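Local structure of N-terminal acetyltransferase B complex subunit MDM20 (Candida albicans, 5K04) at residues Glu237-Leu240 with Lys244-Asp247; Glu230-Tyr235 with Trp251-Leu256; Tyr581-Glu586 with Arg592-Phe597; Phe585-Ala590 with Ala680-Ser685. The protein is a subunit of the NatB N-terminal acetyltransferase complex, probably the non-catalytic partner that binds the NAT3 subunit. One frame throughout, in Å; residues are numbered along the deposited sequence.

Interaction 1: residues Glu237-Leu240 with Lys244-Asp247; sequences EKLL and KFDD
The carbonyl oxygen of Leu-239 takes the backbone N-H of Phe-245 at 3.3 Å from N to O, a moderately bent bond (151° at the hydrogen) whose donor is tilted 30° from the carbonyl plane. It ties the last turns of helix 229-242 to the loop that follows. The CB of Phe-245 also lies close to that oxygen, 3.4 Å from Leu-239 O, and the two side chains run alongside each other in the same direction. Their meeting point is Leu-239 CD1 against Phe-245 CD2, 4.1 Å apart. Phe-245 reaches it with CG anti to its own nitrogen (chi1 -168°), and one face of its ring is covered near the rim by Asp-247 CB. Leu-240 starts off away from the loop, but its CD2 methyl comes back to rest 4.0 Å from the backbone O of Asp-247. The Asp-247 carboxylate has its own partners: OD2 binds Thr-250 OG1, and OD1 accepts Ile-4 N of the NAT3 chain. Lys-92 of NAT3 bonds to the carbonyl of Phe-245, and Asn-99 of NAT3 to that of Lys-244. With Asp-247 as N-cap of helix 248-260, this is the short loop of a helical hairpin, here in contact with NAT3.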
loop_
_atom_site.group_PDB
_atom_site.type_symbol
_atom_site.label_atom_id
_atom_site.label_comp_id
_atom_site.label_asym_id
_atom_site.label_seq_id
_atom_site.Cartn_x
_atom_site.Cartn_y
_atom_site.Cartn_z
ATOM N N GLU A 237 -4.161 -12.232 -34.571
ATOM C CA GLU A 237 -4.203 -11.452 -35.807
ATOM C C GLU A 237 -5.503 -10.656 -35.916
ATOM O O GLU A 237 -5.491 -9.487 -36.323
ATOM C CB GLU A 237 -4.022 -12.371 -37.024
ATOM C CG GLU A 237 -4.051 -11.657 -38.365
ATOM C CD GLU A 237 -3.294 -12.390 -39.463
ATOM O OE1 GLU A 237 -3.845 -12.521 -40.569
ATOM O OE2 GLU A 237 -2.149 -12.821 -39.223
ATOM N N LYS A 238 -6.629 -11.261 -35.525
ATOM C CA LYS A 238 -7.893 -10.529 -35.494
ATOM C C LYS A 238 -7.799 -9.312 -34.577
ATOM O O LYS A 238 -8.146 -8.191 -34.975
ATOM C CB LYS A 238 -9.032 -11.454 -35.050
ATOM C CG LYS A 238 -10.404 -10.791 -35.066
ATOM C CD LYS A 238 -11.462 -11.583 -34.281
ATOM C CE LYS A 238 -11.275 -11.473 -32.752
ATOM N NZ LYS A 238 -12.556 -11.660 -31.976
ATOM N N LEU A 239 -7.337 -9.517 -33.335
ATOM C CA LEU A 239 -7.253 -8.411 -32.387
ATOM C C LEU A 239 -6.380 -7.294 -32.925
ATOM O O LEU A 239 -6.736 -6.116 -32.818
ATOM C CB LEU A 239 -6.698 -8.891 -31.046
ATOM C CG LEU A 239 -7.510 -9.901 -30.253
ATOM C CD1 LEU A 239 -6.838 -10.173 -28.909
ATOM C CD2 LEU A 239 -8.929 -9.403 -30.084
ATOM N N LEU A 240 -5.243 -7.653 -33.530
ATOM C CA LEU A 240 -4.217 -6.676 -33.883
ATOM C C LEU A 240 -4.541 -5.937 -35.179
ATOM O O LEU A 240 -4.367 -4.714 -35.259
ATOM C CB LEU A 240 -2.863 -7.376 -34.009
ATOM C CG LEU A 240 -2.369 -8.084 -32.741
ATOM C CD1 LEU A 240 -1.227 -9.045 -33.077
ATOM C CD2 LEU A 240 -1.958 -7.081 -31.664
ATOM N N LYS A 244 -7.978 -3.014 -33.712
ATOM C CA LYS A 244 -7.073 -1.947 -33.254
ATOM C C LYS A 244 -6.774 -2.049 -31.760
ATOM O O LYS A 244 -6.947 -1.108 -30.978
ATOM C CB LYS A 244 -7.619 -0.548 -33.597
ATOM C CG LYS A 244 -9.107 -0.296 -33.427
ATOM C CD LYS A 244 -9.543 0.724 -34.467
ATOM C CE LYS A 244 -10.988 1.147 -34.291
ATOM N NZ LYS A 244 -11.360 2.204 -35.280
ATOM N N PHE A 245 -6.287 -3.222 -31.381
ATOM C CA PHE A 245 -5.886 -3.437 -30.005
ATOM C C PHE A 245 -4.485 -2.874 -29.748
ATOM O O PHE A 245 -4.296 -2.077 -28.821
ATOM C CB PHE A 245 -5.993 -4.925 -29.673
ATOM C CG PHE A 245 -5.884 -5.215 -28.217
ATOM C CD1 PHE A 245 -6.135 -4.222 -27.286
ATOM C CD2 PHE A 245 -5.486 -6.468 -27.775
ATOM C CE1 PHE A 245 -6.010 -4.469 -25.939
ATOM C CE2 PHE A 245 -5.363 -6.728 -26.435
ATOM C CZ PHE A 245 -5.621 -5.720 -25.510
ATOM N N ASP A 246 -3.509 -3.226 -30.587
ATOM C CA ASP A 246 -2.130 -2.691 -30.516
ATOM C C ASP A 246 -1.502 -2.958 -29.148
ATOM O O ASP A 246 -1.169 -2.044 -28.390
ATOM C CB ASP A 246 -2.058 -1.202 -30.848
ATOM C CG ASP A 246 -0.602 -0.687 -30.920
ATOM O OD1 ASP A 246 0.333 -1.509 -31.008
ATOM O OD2 ASP A 246 -0.391 0.543 -30.875
ATOM N N ASP A 247 -1.325 -4.246 -28.867
ATOM C CA ASP A 247 -0.982 -4.757 -27.545
ATOM C C ASP A 247 0.286 -5.597 -27.656
ATOM O O ASP A 247 0.299 -6.618 -28.356
ATOM C CB ASP A 247 -2.152 -5.578 -27.008
ATOM C CG ASP A 247 -1.991 -5.953 -25.576
ATOM O OD1 ASP A 247 -2.083 -5.054 -24.711
ATOM O OD2 ASP A 247 -1.818 -7.163 -25.324
#

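Interaction 2: residues Glu230-Tyr235 with Trp251-Leu256; sequences EALHAY and WKLWIL
Leu-232 is the first residue of helix 229-242 to touch helix 248-260 here. Its CD1 meets Leu-253 CD1 at 4.2 Å, while its other methyl, CD2, lies near Leu-253 CB; the two leucines cross at about a right angle, an apolar patch beside the aromatic pair. Met-220 of helix 213-225 also packs on Leu-232, tying this spot to the preceding helix.

One residue on, His-233 does most of the work. Its CG stands anti to the backbone nitrogen (chi1 -171°), and Trp-254 is set the same way, which brings the two rings together between the helices. The imidazole lies over the five-membered ring of the indole as an offset stack, with centroids 4.1 Å apart and planes only 17° from parallel. CE1 leads the approach, 3.1 Å from Trp-254 NE1. The same histidine also uses its edge: ND1 gives a weak, bent hydrogen bond to the backbone oxygen of Trp-254, 2.8 Å between ND1 and O but 127° at the hydrogen. Ser-257 OG is a second, weak partner of ND1. On the far side of the indole, Trp-251 CZ3 sits over the rim, so Trp-254 is covered on both faces. The indole NE1-H is bonded to Glu-237 OE2, one turn further along the first helix.

Two consecutive helices joined by a short loop and packed against each other form a helical hairpin, consistent with the TPR-like helical repeat architecture expected of this family.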
loop_
_atom_site.group_PDB
_atom_site.type_symbol
_atom_site.label_atom_id
_atom_site.label_comp_id
_atom_site.label_asym_id
_atom_site.label_seq_id
_atom_site.Cartn_x
_atom_site.Cartn_y
_atom_site.Cartn_z
ATOM N N GLU A 230 -2.328 -22.532 -34.213
ATOM C CA GLU A 230 -3.203 -22.072 -35.282
ATOM C C GLU A 230 -4.297 -21.173 -34.719
ATOM O O GLU A 230 -4.492 -20.044 -35.185
ATOM C CB GLU A 230 -3.798 -23.262 -36.029
ATOM C CG GLU A 230 -2.801 -24.026 -36.893
ATOM C CD GLU A 230 -2.549 -23.371 -38.248
ATOM O OE1 GLU A 230 -3.200 -22.352 -38.562
ATOM O OE2 GLU A 230 -1.699 -23.885 -39.010
ATOM N N ALA A 231 -4.989 -21.642 -33.672
ATOM C CA ALA A 231 -6.114 -20.887 -33.137
ATOM C C ALA A 231 -5.669 -19.551 -32.559
ATOM O O ALA A 231 -6.425 -18.575 -32.589
ATOM C CB ALA A 231 -6.849 -21.711 -32.073
ATOM N N LEU A 232 -4.458 -19.493 -32.020
ATOM C CA LEU A 232 -3.997 -18.280 -31.362
ATOM C C LEU A 232 -3.483 -17.263 -32.362
ATOM O O LEU A 232 -3.660 -16.059 -32.162
ATOM C CB LEU A 232 -2.900 -18.635 -30.372
ATOM C CG LEU A 232 -2.135 -17.507 -29.708
ATOM C CD1 LEU A 232 -3.039 -16.709 -28.775
ATOM C CD2 LEU A 232 -0.959 -18.104 -28.966
ATOM N N HIS A 233 -2.836 -17.741 -33.431
ATOM C CA HIS A 233 -2.346 -16.857 -34.476
ATOM C C HIS A 233 -3.510 -16.185 -35.179
ATOM O O HIS A 233 -3.509 -14.965 -35.391
ATOM C CB HIS A 233 -1.498 -17.646 -35.477
ATOM C CG HIS A 233 -0.771 -16.777 -36.457
ATOM N ND1 HIS A 233 0.201 -15.874 -36.073
ATOM C CD2 HIS A 233 -0.891 -16.654 -37.800
ATOM C CE1 HIS A 233 0.654 -15.243 -37.141
ATOM N NE2 HIS A 233 0.006 -15.695 -38.201
ATOM N N ALA A 234 -4.531 -16.975 -35.508
ATOM C CA ALA A 234 -5.775 -16.433 -36.042
ATOM C C ALA A 234 -6.408 -15.449 -35.068
ATOM O O ALA A 234 -6.823 -14.353 -35.461
ATOM C CB ALA A 234 -6.742 -17.577 -36.366
ATOM N N TYR A 235 -6.486 -15.815 -33.788
ATOM C CA TYR A 235 -7.165 -14.950 -32.823
ATOM C C TYR A 235 -6.398 -13.641 -32.626
ATOM O O TYR A 235 -6.969 -12.552 -32.764
ATOM C CB TYR A 235 -7.367 -15.694 -31.495
ATOM C CG TYR A 235 -8.211 -14.942 -30.468
ATOM C CD1 TYR A 235 -9.593 -14.825 -30.618
ATOM C CD2 TYR A 235 -7.630 -14.366 -29.336
ATOM C CE1 TYR A 235 -10.376 -14.127 -29.677
ATOM C CE2 TYR A 235 -8.409 -13.675 -28.386
ATOM C CZ TYR A 235 -9.778 -13.556 -28.577
ATOM O OH TYR A 235 -10.547 -12.881 -27.668
ATOM N N TRP A 251 1.103 -9.005 -29.605
ATOM C CA TRP A 251 1.993 -9.070 -30.762
ATOM C C TRP A 251 2.982 -10.215 -30.619
ATOM O O TRP A 251 3.254 -10.938 -31.587
ATOM C CB TRP A 251 2.757 -7.755 -30.939
ATOM C CG TRP A 251 2.021 -6.620 -31.646
ATOM C CD1 TRP A 251 1.602 -5.438 -31.088
ATOM C CD2 TRP A 251 1.667 -6.547 -33.035
ATOM N NE1 TRP A 251 1.007 -4.646 -32.039
ATOM C CE2 TRP A 251 1.028 -5.307 -33.241
ATOM C CE3 TRP A 251 1.811 -7.416 -34.119
ATOM C CZ2 TRP A 251 0.545 -4.915 -34.488
ATOM C CZ3 TRP A 251 1.331 -7.026 -35.351
ATOM C CH2 TRP A 251 0.705 -5.785 -35.526
ATOM N N LYS A 252 3.527 -10.394 -29.417
ATOM C CA LYS A 252 4.514 -11.446 -29.202
ATOM C C LYS A 252 3.898 -12.822 -29.406
ATOM O O LYS A 252 4.504 -13.693 -30.043
ATOM C CB LYS A 252 5.113 -11.320 -27.803
ATOM C CG LYS A 252 5.975 -10.069 -27.617
ATOM C CD LYS A 252 6.171 -9.710 -26.133
ATOM C CE LYS A 252 7.065 -10.703 -25.414
ATOM N NZ LYS A 252 7.202 -10.354 -23.980
ATOM N N LEU A 253 2.688 -13.031 -28.879
ATOM C CA LEU A 253 1.980 -14.283 -29.130
ATOM C C LEU A 253 1.730 -14.485 -30.622
ATOM O O LEU A 253 1.803 -15.614 -31.119
ATOM C CB LEU A 253 0.665 -14.300 -28.350
ATOM C CG LEU A 253 0.754 -14.346 -26.814
ATOM C CD1 LEU A 253 -0.636 -14.487 -26.207
ATOM C CD2 LEU A 253 1.628 -15.468 -26.297
ATOM N N TRP A 254 1.492 -13.393 -31.357
ATOM C CA TRP A 254 1.211 -13.497 -32.787
ATOM C C TRP A 254 2.427 -13.972 -33.579
ATOM O O TRP A 254 2.281 -14.770 -34.513
ATOM C CB TRP A 254 0.721 -12.154 -33.324
ATOM C CG TRP A 254 0.426 -12.152 -34.792
ATOM C CD1 TRP A 254 -0.694 -12.650 -35.415
ATOM C CD2 TRP A 254 1.246 -11.599 -35.827
ATOM N NE1 TRP A 254 -0.601 -12.456 -36.778
ATOM C CE2 TRP A 254 0.579 -11.814 -37.051
ATOM C CE3 TRP A 254 2.488 -10.954 -35.837
ATOM C CZ2 TRP A 254 1.106 -11.397 -38.262
ATOM C CZ3 TRP A 254 3.020 -10.558 -37.045
ATOM C CH2 TRP A 254 2.326 -10.772 -38.242
ATOM N N ILE A 255 3.629 -13.483 -33.243
ATOM C CA ILE A 255 4.820 -13.947 -33.960
ATOM C C ILE A 255 5.239 -15.323 -33.469
ATOM O O ILE A 255 5.738 -16.146 -34.246
ATOM C CB ILE A 255 5.989 -12.947 -33.844
ATOM C CG1 ILE A 255 6.465 -12.801 -32.394
ATOM C CG2 ILE A 255 5.632 -11.604 -34.476
ATOM C CD1 ILE A 255 7.779 -12.074 -32.237
ATOM N N LEU A 256 5.057 -15.585 -32.174
ATOM C CA LEU A 256 5.323 -16.913 -31.644
ATOM C C LEU A 256 4.481 -17.953 -32.372
ATOM O O LEU A 256 5.010 -18.870 -33.006
ATOM C CB LEU A 256 5.048 -16.941 -30.137
ATOM C CG LEU A 256 5.196 -18.332 -29.515
ATOM C CD1 LEU A 256 6.593 -18.871 -29.754
ATOM C CD2 LEU A 256 4.877 -18.311 -28.045
#

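Interaction 3: residues Tyr581-Glu586 with Arg592-Phe597; sequences YSIVFE and RLLKVF
Apolar packing carries this contact, and Ile-583 is its centre. Its CG1 presses on Leu-593 CB at 3.6 Å, the two side chains sliding past each other in opposite directions. With CG1 set anti to the carbonyl carbon (chi1 -66°), the chain runs on to CD1, which touches two further residues of helix 591-601: Leu-594 through CD2 at 3.8 Å, crossing at about a right angle, and the ring of Phe-597 obliquely through CD2 at 4.2 Å. Leu-593 in turn sends CD1 to Ser-582 CB, 4.0 Å away; both leucines and the phenylalanine thus gather round Ile-583, with Ser-582 beside it.

The polar groups find their partners outside this interface. Ser-582 OG bonds back to Leu-578 O within its own helix. Glu-586 OE1 and Arg-592 NH2 have opposite charges but stay 4.8 Å apart, and each side chain has another partner: Glu-586 forms a salt bridge with Lys-536, Arg-592 with Glu-539.

Other helices close in around the pair. Helix 608-625 covers Ile-583 with Leu-621, Leu-594 with Lys-622 and Phe-597 with Phe-618, while helix 525-537 brings Leu-535 against Ser-582. The hairpin of helices 571-584 and 591-601 is packed against helices 525-537, 608-625 and 661-682.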
loop_
_atom_site.group_PDB
_atom_site.type_symbol
_atom_site.label_atom_id
_atom_site.label_comp_id
_atom_site.label_asym_id
_atom_site.label_seq_id
_atom_site.Cartn_x
_atom_site.Cartn_y
_atom_site.Cartn_z
ATOM N N TYR A 581 3.307 -0.795 25.700
ATOM C CA TYR A 581 2.100 -0.078 26.088
ATOM C C TYR A 581 0.988 -1.048 26.469
ATOM O O TYR A 581 0.213 -0.781 27.391
ATOM C CB TYR A 581 1.674 0.872 24.959
ATOM C CG TYR A 581 2.538 2.120 24.909
ATOM C CD1 TYR A 581 2.275 3.207 25.743
ATOM C CD2 TYR A 581 3.614 2.215 24.042
ATOM C CE1 TYR A 581 3.059 4.357 25.715
ATOM C CE2 TYR A 581 4.401 3.363 24.003
ATOM C CZ TYR A 581 4.126 4.430 24.854
ATOM O OH TYR A 581 4.915 5.561 24.815
ATOM N N SER A 582 0.916 -2.194 25.789
ATOM C CA SER A 582 -0.084 -3.201 26.125
ATOM C C SER A 582 0.132 -3.738 27.533
ATOM O O SER A 582 -0.832 -4.009 28.261
ATOM C CB SER A 582 -0.035 -4.342 25.108
ATOM O OG SER A 582 -0.231 -3.872 23.783
ATOM N N ILE A 583 1.396 -3.892 27.933
ATOM C CA ILE A 583 1.730 -4.439 29.245
ATOM C C ILE A 583 1.507 -3.403 30.340
ATOM O O ILE A 583 0.879 -3.687 31.362
ATOM C CB ILE A 583 3.181 -4.946 29.238
ATOM C CG1 ILE A 583 3.301 -6.144 28.292
ATOM C CG2 ILE A 583 3.633 -5.269 30.650
ATOM C CD1 ILE A 583 4.701 -6.379 27.728
ATOM N N VAL A 584 2.022 -2.191 30.132
ATOM C CA VAL A 584 1.800 -1.078 31.055
ATOM C C VAL A 584 0.332 -0.995 31.459
ATOM O O VAL A 584 0.001 -0.820 32.640
ATOM C CB VAL A 584 2.273 0.237 30.406
ATOM C CG1 VAL A 584 1.784 1.434 31.213
ATOM C CG2 VAL A 584 3.779 0.240 30.260
ATOM N N PHE A 585 -0.573 -1.142 30.489
ATOM C CA PHE A 585 -2.002 -0.980 30.726
ATOM C C PHE A 585 -2.745 -2.316 30.777
ATOM O O PHE A 585 -3.952 -2.374 30.533
ATOM C CB PHE A 585 -2.609 -0.044 29.681
ATOM C CG PHE A 585 -2.108 1.385 29.787
ATOM C CD1 PHE A 585 -2.655 2.263 30.722
ATOM C CD2 PHE A 585 -1.085 1.844 28.966
ATOM C CE1 PHE A 585 -2.201 3.581 30.818
ATOM C CE2 PHE A 585 -0.623 3.155 29.057
ATOM C CZ PHE A 585 -1.177 4.028 29.984
ATOM N N GLU A 586 -2.037 -3.392 31.119
ATOM C CA GLU A 586 -2.661 -4.678 31.411
ATOM C C GLU A 586 -3.037 -4.713 32.890
ATOM O O GLU A 586 -2.212 -4.392 33.753
ATOM C CB GLU A 586 -1.711 -5.829 31.050
ATOM C CG GLU A 586 -2.223 -7.251 31.324
ATOM C CD GLU A 586 -3.655 -7.499 30.865
ATOM O OE1 GLU A 586 -4.053 -6.994 29.799
ATOM O OE2 GLU A 586 -4.391 -8.196 31.595
ATOM N N ARG A 592 1.632 -13.483 29.857
ATOM C CA ARG A 592 1.554 -13.908 28.463
ATOM C C ARG A 592 2.180 -12.873 27.528
ATOM O O ARG A 592 2.878 -13.226 26.570
ATOM C CB ARG A 592 0.087 -14.166 28.117
ATOM C CG ARG A 592 -0.248 -14.500 26.665
ATOM C CD ARG A 592 -1.763 -14.363 26.439
ATOM N NE ARG A 592 -2.218 -12.969 26.515
ATOM C CZ ARG A 592 -2.782 -12.393 27.581
ATOM N NH1 ARG A 592 -2.981 -13.087 28.700
ATOM N NH2 ARG A 592 -3.150 -11.111 27.531
ATOM N N LEU A 593 1.939 -11.588 27.784
ATOM C CA LEU A 593 2.517 -10.556 26.928
ATOM C C LEU A 593 4.023 -10.429 27.137
ATOM O O LEU A 593 4.762 -10.151 26.190
ATOM C CB LEU A 593 1.825 -9.223 27.192
ATOM C CG LEU A 593 0.364 -9.162 26.770
ATOM C CD1 LEU A 593 -0.203 -7.789 27.106
ATOM C CD2 LEU A 593 0.232 -9.481 25.288
ATOM N N LEU A 594 4.493 -10.632 28.373
ATOM C CA LEU A 594 5.922 -10.568 28.651
ATOM C C LEU A 594 6.669 -11.742 28.034
ATOM O O LEU A 594 7.835 -11.603 27.656
ATOM C CB LEU A 594 6.141 -10.515 30.158
ATOM C CG LEU A 594 5.963 -9.109 30.731
ATOM C CD1 LEU A 594 5.985 -9.162 32.222
ATOM C CD2 LEU A 594 7.052 -8.156 30.204
ATOM N N LYS A 595 6.017 -12.898 27.927
ATOM C CA LYS A 595 6.624 -14.028 27.237
ATOM C C LYS A 595 6.808 -13.728 25.755
ATOM O O LYS A 595 7.864 -14.022 25.180
ATOM C CB LYS A 595 5.771 -15.279 27.446
ATOM C CG LYS A 595 5.860 -15.843 28.867
ATOM C CD LYS A 595 4.843 -16.955 29.074
ATOM C CE LYS A 595 4.738 -17.345 30.535
ATOM N NZ LYS A 595 3.713 -18.412 30.728
ATOM N N VAL A 596 5.800 -13.130 25.121
ATOM C CA VAL A 596 5.965 -12.691 23.739
ATOM C C VAL A 596 7.099 -11.677 23.646
ATOM O O VAL A 596 7.977 -11.776 22.779
ATOM C CB VAL A 596 4.639 -12.125 23.201
ATOM C CG1 VAL A 596 4.828 -11.539 21.827
ATOM C CG2 VAL A 596 3.577 -13.219 23.167
ATOM N N PHE A 597 7.109 -10.705 24.563
ATOM C CA PHE A 597 8.151 -9.680 24.593
ATOM C C PHE A 597 9.534 -10.314 24.637
ATOM O O PHE A 597 10.440 -9.928 23.890
ATOM C CB PHE A 597 7.934 -8.777 25.816
ATOM C CG PHE A 597 8.773 -7.517 25.818
ATOM C CD1 PHE A 597 10.114 -7.548 26.170
ATOM C CD2 PHE A 597 8.208 -6.308 25.490
ATOM C CE1 PHE A 597 10.875 -6.387 26.177
ATOM C CE2 PHE A 597 8.961 -5.144 25.490
ATOM C CZ PHE A 597 10.297 -5.187 25.833
#

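Interaction 4: residues Phe585-Ala590 with Ala680-Ser685; sequences FEDQDA and AKRHPS
Asp-587 OD1 and Arg-682 NH2 form the salt bridge of this contact, 3.3 Å apart and 140° at the hydrogen. The oxygen is approached nearly along its C-O axis and lies only 7° out of the guanidinium plane, and the two flat groups are themselves nearly coplanar. A bend at chi3 (63°) in the arginine chain turns its head toward the loop.

The other amino group, NH1, comes to 3.6 Å from Phe-585 CD1, with the ring and guanidinium planes steeply inclined to each other.

Within the loop, Glu-586 OE2 accepts two backbone N-H groups: Asp-589 N at 3.0 Å, using the anti lone pair, and Gln-588 N at 2.9 Å, from above the carboxylate plane. Its other oxygen, OE1, is held in a salt bridge by Lys-536. Asp-589 OD1 weakly caps Ser-591 N, at the start of the next helix.

Lys-625 NZ bonds the Glu-586 carbonyl and lies near Arg-682 NH2, like charges that the Asp-587 carboxylate would probably offset in part. A single, rather long ion pair at the surface suggests a modest electrostatic tie between loop 585-590 and the end of helix 661-682, whereas the loop's shape rests more on Glu-586.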
loop_
_atom_site.group_PDB
_atom_site.type_symbol
_atom_site.label_atom_id
_atom_site.label_comp_id
_atom_site.label_asym_id
_atom_site.label_seq_id
_atom_site.Cartn_x
_atom_site.Cartn_y
_atom_site.Cartn_z
ATOM N N PHE A 585 -0.573 -1.142 30.489
ATOM C CA PHE A 585 -2.002 -0.980 30.726
ATOM C C PHE A 585 -2.745 -2.316 30.777
ATOM O O PHE A 585 -3.952 -2.374 30.533
ATOM C CB PHE A 585 -2.609 -0.044 29.681
ATOM C CG PHE A 585 -2.108 1.385 29.787
ATOM C CD1 PHE A 585 -2.655 2.263 30.722
ATOM C CD2 PHE A 585 -1.085 1.844 28.966
ATOM C CE1 PHE A 585 -2.201 3.581 30.818
ATOM C CE2 PHE A 585 -0.623 3.155 29.057
ATOM C CZ PHE A 585 -1.177 4.028 29.984
ATOM N N GLU A 586 -2.037 -3.392 31.119
ATOM C CA GLU A 586 -2.661 -4.678 31.411
ATOM C C GLU A 586 -3.037 -4.713 32.890
ATOM O O GLU A 586 -2.212 -4.392 33.753
ATOM C CB GLU A 586 -1.711 -5.829 31.050
ATOM C CG GLU A 586 -2.223 -7.251 31.324
ATOM C CD GLU A 586 -3.655 -7.499 30.865
ATOM O OE1 GLU A 586 -4.053 -6.994 29.799
ATOM O OE2 GLU A 586 -4.391 -8.196 31.595
ATOM N N ASP A 587 -4.296 -5.068 33.175
ATOM C CA ASP A 587 -4.803 -5.046 34.541
ATOM C C ASP A 587 -4.991 -6.422 35.163
ATOM O O ASP A 587 -5.158 -6.508 36.386
ATOM C CB ASP A 587 -6.145 -4.299 34.604
ATOM C CG ASP A 587 -6.085 -2.933 33.951
ATOM O OD1 ASP A 587 -5.074 -2.217 34.153
ATOM O OD2 ASP A 587 -7.054 -2.575 33.246
ATOM N N GLN A 588 -4.976 -7.491 34.367
ATOM C CA GLN A 588 -5.263 -8.824 34.882
ATOM C C GLN A 588 -4.046 -9.739 34.927
ATOM O O GLN A 588 -3.702 -10.235 35.998
ATOM C CB GLN A 588 -6.370 -9.478 34.033
ATOM C CG GLN A 588 -7.636 -8.642 33.941
ATOM C CD GLN A 588 -8.179 -8.255 35.310
ATOM O OE1 GLN A 588 -8.209 -9.073 36.236
ATOM N NE2 GLN A 588 -8.614 -7.003 35.443
ATOM N N ASP A 589 -3.384 -9.972 33.792
ATOM C CA ASP A 589 -2.239 -10.885 33.765
ATOM C C ASP A 589 -1.363 -10.496 32.581
ATOM O O ASP A 589 -1.768 -10.656 31.425
ATOM C CB ASP A 589 -2.688 -12.336 33.684
ATOM C CG ASP A 589 -1.534 -13.316 33.592
ATOM O OD1 ASP A 589 -0.798 -13.292 32.570
ATOM O OD2 ASP A 589 -1.369 -14.115 34.531
ATOM N N ALA A 590 -0.162 -9.995 32.872
ATOM C CA ALA A 590 0.764 -9.509 31.854
ATOM C C ALA A 590 1.767 -10.569 31.427
ATOM O O ALA A 590 2.546 -10.330 30.502
ATOM C CB ALA A 590 1.506 -8.275 32.375
ATOM N N ALA A 680 5.755 4.382 38.240
ATOM C CA ALA A 680 6.014 4.763 39.624
ATOM C C ALA A 680 4.748 5.272 40.309
ATOM O O ALA A 680 4.532 5.013 41.500
ATOM C CB ALA A 680 7.106 5.822 39.679
ATOM N N LYS A 681 3.900 5.994 39.573
ATOM C CA LYS A 681 2.607 6.418 40.100
ATOM C C LYS A 681 1.670 5.229 40.286
ATOM O O LYS A 681 1.189 4.968 41.393
ATOM C CB LYS A 681 1.971 7.441 39.155
ATOM C CG LYS A 681 2.779 8.707 38.900
ATOM C CD LYS A 681 2.131 9.524 37.780
ATOM C CE LYS A 681 3.045 10.625 37.250
ATOM N NZ LYS A 681 2.541 11.184 35.953
ATOM N N ARG A 682 1.394 4.497 39.197
ATOM C CA ARG A 682 0.420 3.405 39.231
ATOM C C ARG A 682 0.842 2.277 40.163
ATOM O O ARG A 682 -0.021 1.570 40.695
ATOM C CB ARG A 682 0.197 2.843 37.825
ATOM C CG ARG A 682 -0.800 3.598 36.973
ATOM C CD ARG A 682 -0.820 3.040 35.541
ATOM N NE ARG A 682 -1.267 1.643 35.447
ATOM C CZ ARG A 682 -2.391 1.261 34.842
ATOM N NH1 ARG A 682 -3.172 2.181 34.281
ATOM N NH2 ARG A 682 -2.734 -0.026 34.796
ATOM N N HIS A 683 2.145 2.080 40.367
ATOM C CA HIS A 683 2.654 0.966 41.173
ATOM C C HIS A 683 3.775 1.449 42.089
ATOM O O HIS A 683 4.951 1.116 41.901
ATOM C CB HIS A 683 3.110 -0.185 40.272
ATOM C CG HIS A 683 2.046 -0.661 39.327
ATOM N ND1 HIS A 683 2.003 -0.287 38.002
ATOM C CD2 HIS A 683 0.967 -1.457 39.524
ATOM C CE1 HIS A 683 0.956 -0.842 37.420
ATOM N NE2 HIS A 683 0.309 -1.558 38.321
ATOM N N PRO A 684 3.425 2.201 43.136
ATOM C CA PRO A 684 4.449 2.835 43.976
ATOM C C PRO A 684 5.205 1.809 44.796
ATOM O O PRO A 684 4.608 0.955 45.452
ATOM C CB PRO A 684 3.646 3.779 44.884
ATOM C CG PRO A 684 2.234 3.723 44.393
ATOM C CD PRO A 684 2.072 2.431 43.660
ATOM N N SER A 685 6.528 1.933 44.779
ATOM C CA SER A 685 7.409 1.114 45.593
ATOM C C SER A 685 8.654 1.925 45.896
ATOM O O SER A 685 8.937 2.926 45.233
ATOM C CB SER A 685 7.786 -0.186 44.881
ATOM O OG SER A 685 8.521 0.111 43.712
#

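How the interactions relate
Interactions 1 and 2 hold the same helical hairpin, 229-242 with 248-260, one at its turn and the other farther up its legs; the Glu-237 to Trp-254 hydrogen bond joins them. Both are buried, but interaction 1 relies on a backbone bond and faces NAT3, whereas interaction 2 rests on an aromatic stack. Interactions 3 and 4 lie across the chain's centre, with centres about 61 Å and 70 Å from that of interaction 1. They share Phe-585 and Glu-586, yet interaction 3 is a buried, wholly apolar contact between neighbouring helices, while interaction 4 is a charged surface contact linking parts of the chain 90 residues apart.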